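PDB 3ID9: MutT/NUDIX family protein from Bacillus thuringiensis str. Al Hakam, which probably hydrolyses a nucleoside diphosphate linked to another moiety, as other members of the Nudix family do, its own substrate being unknown. Local coordinates for residues 23-29 and 95-101; 34-40 and 123-129. One frame throughout, in Å; residues are numbered along the deposited sequence.

Contact 1: residues 23-29 and 95-101; sequences QVRVTGI and LLHITFL
His97 and Thr27 meet across two parallel neighbouring strands, on the face that also carries Gln23, Arg25, Ile29, Leu95, Thr99 and Leu101. From CB the His97 side chain leaves with a chi1 of -173°, which sets CG opposite the main-chain N and turns the imidazole over toward strand 23-29. CB and CG pass Arg25 O at the limit of contact. CD2 then comes to 3.1 Å from Arg25 O, with Thr27 OG1 and Arg25 CB a little farther off. At the tip, His97 NE2 shares a hydrogen bond of 2.7 Å with Thr27 OG1; either atom could be the donor. CE1, beside NE2, also faces Thr27 OG1. Arg25 O and Thr27 OG1 both lie in the plane of the ring, at its edge, and the NE2 bond probably steadies the ring's rotation.

Beneath it runs a regular parallel ladder: the N atoms of Arg25, Thr27 and Ile29 bond the O atoms of Leu96, Ile98 and Phe100 respectively, and the O atoms of Gln23, Arg25 and Thr27 accept from the N atoms of the same three residues in that order. This pairing belongs to the mixed sheet of the Nudix alpha/beta/alpha sandwich, with strands 48-54 and 77-88 flanking the pair.

On the face of Val24, Val26, Leu96, Ile98 and Phe100, contacts run diagonally, two residues along. Val24 CG1 touches Ile98 CD1 at 3.7 Å, and Val26 CG1 meets Phe100 CE1 obliquely at 3.9 Å. Leu61 and Met65 of helix 61-72 cover part of this face, where Tyr155 of the second subunit also sets its ring edge-to-face with Phe100. Toward the C-terminal end of the other face, Ile29 reaches back with CD1 to Thr99 CG2 (3.6 Å) and across with CG2 to Leu101 CD2 (3.8 Å).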
loop_
_atom_site.group_PDB
_atom_site.type_symbol
_atom_site.label_atom_id
_atom_site.label_comp_id
_atom_site.label_asym_id
_atom_site.label_seq_id
_atom_site.Cartn_x
_atom_site.Cartn_y
_atom_site.Cartn_z
ATOM N N GLN B 23 -11.052 6.519 -7.341
ATOM C CA GLN B 23 -10.538 7.779 -6.825
ATOM C C GLN B 23 -9.481 7.413 -5.796
ATOM O O GLN B 23 -9.756 6.667 -4.857
ATOM C CB GLN B 23 -11.639 8.596 -6.155
ATOM C CG GLN B 23 -11.106 9.822 -5.424
ATOM C CD GLN B 23 -12.195 10.627 -4.725
ATOM O OE1 GLN B 23 -12.912 10.117 -3.856
ATOM N NE2 GLN B 23 -12.320 11.897 -5.104
ATOM N N VAL B 24 -8.270 7.922 -5.981
ATOM C CA VAL B 24 -7.187 7.625 -5.056
ATOM C C VAL B 24 -6.760 8.846 -4.248
ATOM O O VAL B 24 -6.549 9.930 -4.792
ATOM C CB VAL B 24 -5.962 7.078 -5.800
ATOM C CG1 VAL B 24 -4.930 6.585 -4.802
ATOM C CG2 VAL B 24 -6.382 5.960 -6.737
ATOM N N ARG B 25 -6.636 8.658 -2.940
ATOM C CA ARG B 25 -6.230 9.730 -2.043
ATOM C C ARG B 25 -5.009 9.377 -1.223
ATOM O O ARG B 25 -4.904 8.271 -0.686
ATOM C CB ARG B 25 -7.381 10.102 -1.107
ATOM C CG ARG B 25 -8.446 10.902 -1.812
ATOM C CD ARG B 25 -9.660 11.207 -0.960
ATOM N NE ARG B 25 -10.518 12.110 -1.716
ATOM C CZ ARG B 25 -10.231 13.391 -1.934
ATOM N NH1 ARG B 25 -9.115 13.919 -1.437
ATOM N NH2 ARG B 25 -11.037 14.133 -2.685
ATOM N N VAL B 26 -4.085 10.328 -1.144
ATOM C CA VAL B 26 -2.862 10.159 -0.374
ATOM C C VAL B 26 -2.901 11.088 0.828
ATOM O O VAL B 26 -3.492 12.163 0.774
ATOM C CB VAL B 26 -1.607 10.493 -1.211
ATOM C CG1 VAL B 26 -1.402 9.438 -2.271
ATOM C CG2 VAL B 26 -1.757 11.866 -1.859
ATOM N N THR B 27 -2.276 10.660 1.916
ATOM C CA THR B 27 -2.223 11.455 3.137
ATOM C C THR B 27 -0.797 11.396 3.634
ATOM O O THR B 27 -0.166 10.336 3.595
ATOM C CB THR B 27 -3.170 10.897 4.222
ATOM O OG1 THR B 27 -4.521 11.197 3.865
ATOM C CG2 THR B 27 -2.855 11.500 5.583
ATOM N N GLY B 28 -0.289 12.538 4.090
ATOM C CA GLY B 28 1.073 12.580 4.571
ATOM C C GLY B 28 1.191 12.677 6.078
ATOM O O GLY B 28 0.429 13.382 6.736
ATOM N N ILE B 29 2.155 11.948 6.624
ATOM C CA ILE B 29 2.409 11.968 8.047
ATOM C C ILE B 29 3.898 12.230 8.235
ATOM O O ILE B 29 4.734 11.325 8.119
ATOM C CB ILE B 29 1.976 10.647 8.709
ATOM C CG1 ILE B 29 0.445 10.585 8.708
ATOM C CG2 ILE B 29 2.519 10.559 10.123
ATOM C CD1 ILE B 29 -0.149 9.458 9.497
ATOM N N LEU B 95 -13.025 3.778 -3.686
ATOM C CA LEU B 95 -11.992 4.566 -3.042
ATOM C C LEU B 95 -10.800 3.820 -2.472
ATOM O O LEU B 95 -10.939 2.819 -1.770
ATOM C CB LEU B 95 -12.627 5.406 -1.933
ATOM C CG LEU B 95 -11.700 6.055 -0.903
ATOM C CD1 LEU B 95 -10.773 7.064 -1.566
ATOM C CD2 LEU B 95 -12.559 6.728 0.151
ATOM N N LEU B 96 -9.618 4.332 -2.779
ATOM C CA LEU B 96 -8.391 3.765 -2.263
ATOM C C LEU B 96 -7.686 4.927 -1.550
ATOM O O LEU B 96 -7.431 5.974 -2.147
ATOM C CB LEU B 96 -7.543 3.220 -3.409
ATOM C CG LEU B 96 -6.297 2.440 -2.992
ATOM C CD1 LEU B 96 -6.698 1.256 -2.126
ATOM C CD2 LEU B 96 -5.557 1.972 -4.226
ATOM N N HIS B 97 -7.406 4.755 -0.264
ATOM C CA HIS B 97 -6.753 5.799 0.521
ATOM C C HIS B 97 -5.390 5.345 1.053
ATOM O O HIS B 97 -5.314 4.453 1.897
ATOM C CB HIS B 97 -7.657 6.202 1.694
ATOM C CG HIS B 97 -7.157 7.382 2.469
ATOM N ND1 HIS B 97 -7.678 7.749 3.694
ATOM C CD2 HIS B 97 -6.187 8.289 2.188
ATOM C CE1 HIS B 97 -7.053 8.825 4.133
ATOM N NE2 HIS B 97 -6.143 9.175 3.236
ATOM N N ILE B 98 -4.320 5.964 0.563
ATOM C CA ILE B 98 -2.969 5.618 1.004
ATOM C C ILE B 98 -2.351 6.674 1.936
ATOM O O ILE B 98 -2.393 7.869 1.648
ATOM C CB ILE B 98 -1.996 5.432 -0.202
ATOM C CG1 ILE B 98 -2.411 4.239 -1.067
ATOM C CG2 ILE B 98 -0.586 5.197 0.306
ATOM C CD1 ILE B 98 -3.469 4.551 -2.085
ATOM N N THR B 99 -1.770 6.215 3.043
ATOM C CA THR B 99 -1.117 7.095 4.007
ATOM C C THR B 99 0.389 6.852 3.996
ATOM O O THR B 99 0.846 5.725 4.209
ATOM C CB THR B 99 -1.639 6.862 5.446
ATOM O OG1 THR B 99 -2.959 7.399 5.572
ATOM C CG2 THR B 99 -0.734 7.546 6.464
ATOM N N PHE B 100 1.157 7.914 3.757
ATOM C CA PHE B 100 2.618 7.823 3.702
ATOM C C PHE B 100 3.347 8.436 4.893
ATOM O O PHE B 100 2.980 9.510 5.361
ATOM C CB PHE B 100 3.161 8.543 2.461
ATOM C CG PHE B 100 2.895 7.845 1.168
ATOM C CD1 PHE B 100 2.104 8.446 0.195
ATOM C CD2 PHE B 100 3.470 6.604 0.900
ATOM C CE1 PHE B 100 1.895 7.825 -1.029
ATOM C CE2 PHE B 100 3.268 5.971 -0.319
ATOM C CZ PHE B 100 2.479 6.578 -1.288
ATOM N N LEU B 101 4.382 7.754 5.376
ATOM C CA LEU B 101 5.217 8.308 6.433
ATOM C C LEU B 101 6.206 9.124 5.615
ATOM O O LEU B 101 6.926 8.573 4.782
ATOM C CB LEU B 101 5.968 7.222 7.201
ATOM C CG LEU B 101 5.154 6.532 8.294
ATOM C CD1 LEU B 101 6.004 5.465 8.978
ATOM C CD2 LEU B 101 4.687 7.574 9.295
#

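Contact 2: residues 34-40 and 123-129; sequences EKVLLVK and DVQMVPI
Val36 and Val127 bond to each other through both their N and O atoms, as do Leu38 and Gln125, giving two hydrogen-bonded pairs of an antiparallel ladder. Leu38 N points almost straight at Gln125 O (2.7 Å), whereas Val36 N approaches Val127 O from 34° out of the carbonyl plane. Ile129 N to Glu34 O (2.9 Å) extends the ladder past one end, and at the other Lys40 N reaches Asp123 O in a weak bond of 3.4 Å.

Strand 124-128 is joined here to strand 35-40, which also pairs with strands 23-32 and 48-54 in the mixed sheet of the Nudix fold.

Apolar contacts occupy both faces. On that of Leu37, Val39, Val124 and Met126, the selenomethionine Met126 bends at chi2 and chi3 (-60° and -63°), folding its SE back over Leu37, 3.6 Å from CD2. Leu37 CD1 and CD2 both lie 3.6 Å from Val124 CG1. On the opposite face, that of Val36, Leu38 and Val127, Leu38 CD1 meets Val127 CG2 obliquely. Ile129, just past the strand end, brings CG1 to Val36 CG2, the two side chains crossing at about a right angle near Ile145 of helix 139-147.

Charged residues contribute through their hydrocarbon parts: the extended Lys35 chain lays CG on Pro128 CA (3.8 Å) and CD near Met126 CB, its end leading away, and Lys40 CB packs against Asp123 CB at 3.5 Å, their charged ends not in contact.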
loop_
_atom_site.group_PDB
_atom_site.type_symbol
_atom_site.label_atom_id
_atom_site.label_comp_id
_atom_site.label_asym_id
_atom_site.label_seq_id
_atom_site.Cartn_x
_atom_site.Cartn_y
_atom_site.Cartn_z
ATOM N N GLU B 34 8.605 13.753 17.801
ATOM C CA GLU B 34 7.345 13.218 18.304
ATOM C C GLU B 34 6.133 14.104 18.036
ATOM O O GLU B 34 5.133 14.028 18.750
ATOM C CB GLU B 34 7.457 12.951 19.805
ATOM C CG GLU B 34 8.527 11.939 20.184
ATOM C CD GLU B 34 8.747 11.870 21.691
ATOM O OE1 GLU B 34 9.170 12.892 22.289
ATOM O OE2 GLU B 34 8.494 10.797 22.281
ATOM N N LYS B 35 6.218 14.946 17.013
ATOM C CA LYS B 35 5.104 15.820 16.657
ATOM C C LYS B 35 4.709 15.557 15.221
ATOM O O LYS B 35 5.554 15.222 14.392
ATOM C CB LYS B 35 5.492 17.289 16.786
ATOM C CG LYS B 35 5.909 17.720 18.176
ATOM C CD LYS B 35 6.400 19.153 18.130
ATOM C CE LYS B 35 6.948 19.606 19.463
ATOM N NZ LYS B 35 7.451 21.003 19.372
ATOM N N VAL B 36 3.427 15.716 14.928
ATOM C CA VAL B 36 2.927 15.501 13.582
ATOM C C VAL B 36 2.555 16.818 12.920
ATOM O O VAL B 36 1.998 17.704 13.550
ATOM C CB VAL B 36 1.677 14.588 13.586
ATOM C CG1 VAL B 36 1.268 14.258 12.163
ATOM C CG2 VAL B 36 1.978 13.311 14.327
ATOM N N LEU B 37 2.850 16.930 11.633
ATOM C CA LEU B 37 2.533 18.131 10.877
ATOM C C LEU B 37 1.044 18.203 10.539
ATOM O O LEU B 37 0.528 17.344 9.834
ATOM C CB LEU B 37 3.350 18.135 9.581
ATOM C CG LEU B 37 3.299 19.193 8.463
ATOM C CD1 LEU B 37 2.017 19.996 8.488
ATOM C CD2 LEU B 37 4.501 20.097 8.600
ATOM N N LEU B 38 0.349 19.218 11.049
ATOM C CA LEU B 38 -1.052 19.398 10.706
ATOM C C LEU B 38 -1.159 20.661 9.878
ATOM O O LEU B 38 -0.375 21.588 10.022
ATOM C CB LEU B 38 -1.957 19.510 11.932
ATOM C CG LEU B 38 -2.030 18.273 12.833
ATOM C CD1 LEU B 38 -3.163 18.467 13.851
ATOM C CD2 LEU B 38 -2.251 17.010 11.980
ATOM N N VAL B 39 -2.147 20.667 9.003
ATOM C CA VAL B 39 -2.411 21.753 8.095
ATOM C C VAL B 39 -3.825 22.252 8.372
ATOM O O VAL B 39 -4.662 21.511 8.895
ATOM C CB VAL B 39 -2.265 21.222 6.641
ATOM C CG1 VAL B 39 -3.171 21.959 5.693
ATOM C CG2 VAL B 39 -0.821 21.361 6.198
ATOM N N LYS B 40 -4.094 23.508 8.045
ATOM C CA LYS B 40 -5.426 24.045 8.277
ATOM C C LYS B 40 -6.193 23.990 6.963
ATOM O O LYS B 40 -5.713 24.477 5.937
ATOM C CB LYS B 40 -5.341 25.484 8.780
ATOM C CG LYS B 40 -6.643 26.041 9.304
ATOM C CD LYS B 40 -6.890 25.628 10.747
ATOM C CE LYS B 40 -6.869 26.844 11.686
ATOM N NZ LYS B 40 -7.905 27.868 11.341
ATOM N N ASP B 123 -0.608 27.568 6.453
ATOM C CA ASP B 123 -1.073 27.385 7.817
ATOM C C ASP B 123 -0.558 26.022 8.252
ATOM O O ASP B 123 -1.074 24.989 7.834
ATOM C CB ASP B 123 -2.599 27.424 7.872
ATOM C CG ASP B 123 -3.157 28.789 7.516
ATOM O OD1 ASP B 123 -2.455 29.799 7.737
ATOM O OD2 ASP B 123 -4.303 28.859 7.030
ATOM N N VAL B 124 0.466 26.026 9.097
ATOM C CA VAL B 124 1.091 24.793 9.555
ATOM C C VAL B 124 1.350 24.769 11.052
ATOM O O VAL B 124 1.688 25.787 11.666
ATOM C CB VAL B 124 2.434 24.585 8.823
ATOM C CG1 VAL B 124 3.141 23.342 9.335
ATOM C CG2 VAL B 124 2.183 24.492 7.334
ATOM N N GLN B 125 1.207 23.589 11.637
ATOM C CA GLN B 125 1.435 23.425 13.055
ATOM C C GLN B 125 1.959 22.018 13.343
ATOM O O GLN B 125 1.496 21.037 12.763
ATOM C CB GLN B 125 0.129 23.666 13.806
ATOM C CG GLN B 125 0.270 23.596 15.299
ATOM C CD GLN B 125 -1.060 23.655 16.030
ATOM O OE1 GLN B 125 -1.091 23.578 17.253
ATOM N NE2 GLN B 125 -2.162 23.785 15.290
HETATM N N MSE B 126 2.942 21.924 14.229
HETATM C CA MSE B 126 3.507 20.639 14.605
HETATM C C MSE B 126 2.885 20.267 15.945
HETATM O O MSE B 126 3.219 20.843 16.969
HETATM C CB MSE B 126 5.030 20.742 14.738
HETATM C CG MSE B 126 5.771 21.023 13.435
HETATM SE SE MSE B 126 5.522 19.670 12.030
HETATM C CE MSE B 126 6.312 18.141 12.920
ATOM N N VAL B 127 1.974 19.305 15.936
ATOM C CA VAL B 127 1.306 18.892 17.158
ATOM C C VAL B 127 1.856 17.598 17.751
ATOM O O VAL B 127 2.012 16.602 17.058
ATOM C CB VAL B 127 -0.217 18.736 16.928
ATOM C CG1 VAL B 127 -0.882 18.188 18.180
ATOM C CG2 VAL B 127 -0.831 20.087 16.573
ATOM N N PRO B 128 2.161 17.608 19.056
ATOM C CA PRO B 128 2.690 16.405 19.708
ATOM C C PRO B 128 1.711 15.268 19.478
ATOM O O PRO B 128 0.501 15.463 19.579
ATOM C CB PRO B 128 2.759 16.807 21.180
ATOM C CG PRO B 128 2.984 18.288 21.114
ATOM C CD PRO B 128 2.022 18.710 20.022
ATOM N N ILE B 129 2.235 14.085 19.173
ATOM C CA ILE B 129 1.392 12.927 18.912
ATOM C C ILE B 129 0.472 12.552 20.067
ATOM O O ILE B 129 -0.654 12.126 19.840
ATOM C CB ILE B 129 2.249 11.716 18.501
ATOM C CG1 ILE B 129 2.949 12.032 17.177
ATOM C CG2 ILE B 129 1.377 10.471 18.339
ATOM C CD1 ILE B 129 4.035 11.059 16.816
#

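Overall arrangement
Contacts 1 and 2 belong to one mixed sheet, where strands 23-32 and 35-40 are neighbours, and their centres lie about 18 Å apart. Along the chain their segments alternate: the two consecutive strands 23-32 and 35-40 take as partners the later strands 95-104 and 124-128. Contact 1 is parallel and buried near the middle of the chain, and the second subunit reaches it. Contact 2 is antiparallel and only partly buried, farther from the centre, with no other chain of the assembly touching it. Both add aliphatic packing to a backbone ladder; contact 1 also has a His-Thr side-chain hydrogen bond, while the ends of contact 2 carry charged residues that meet the partner strand through their hydrocarbon parts.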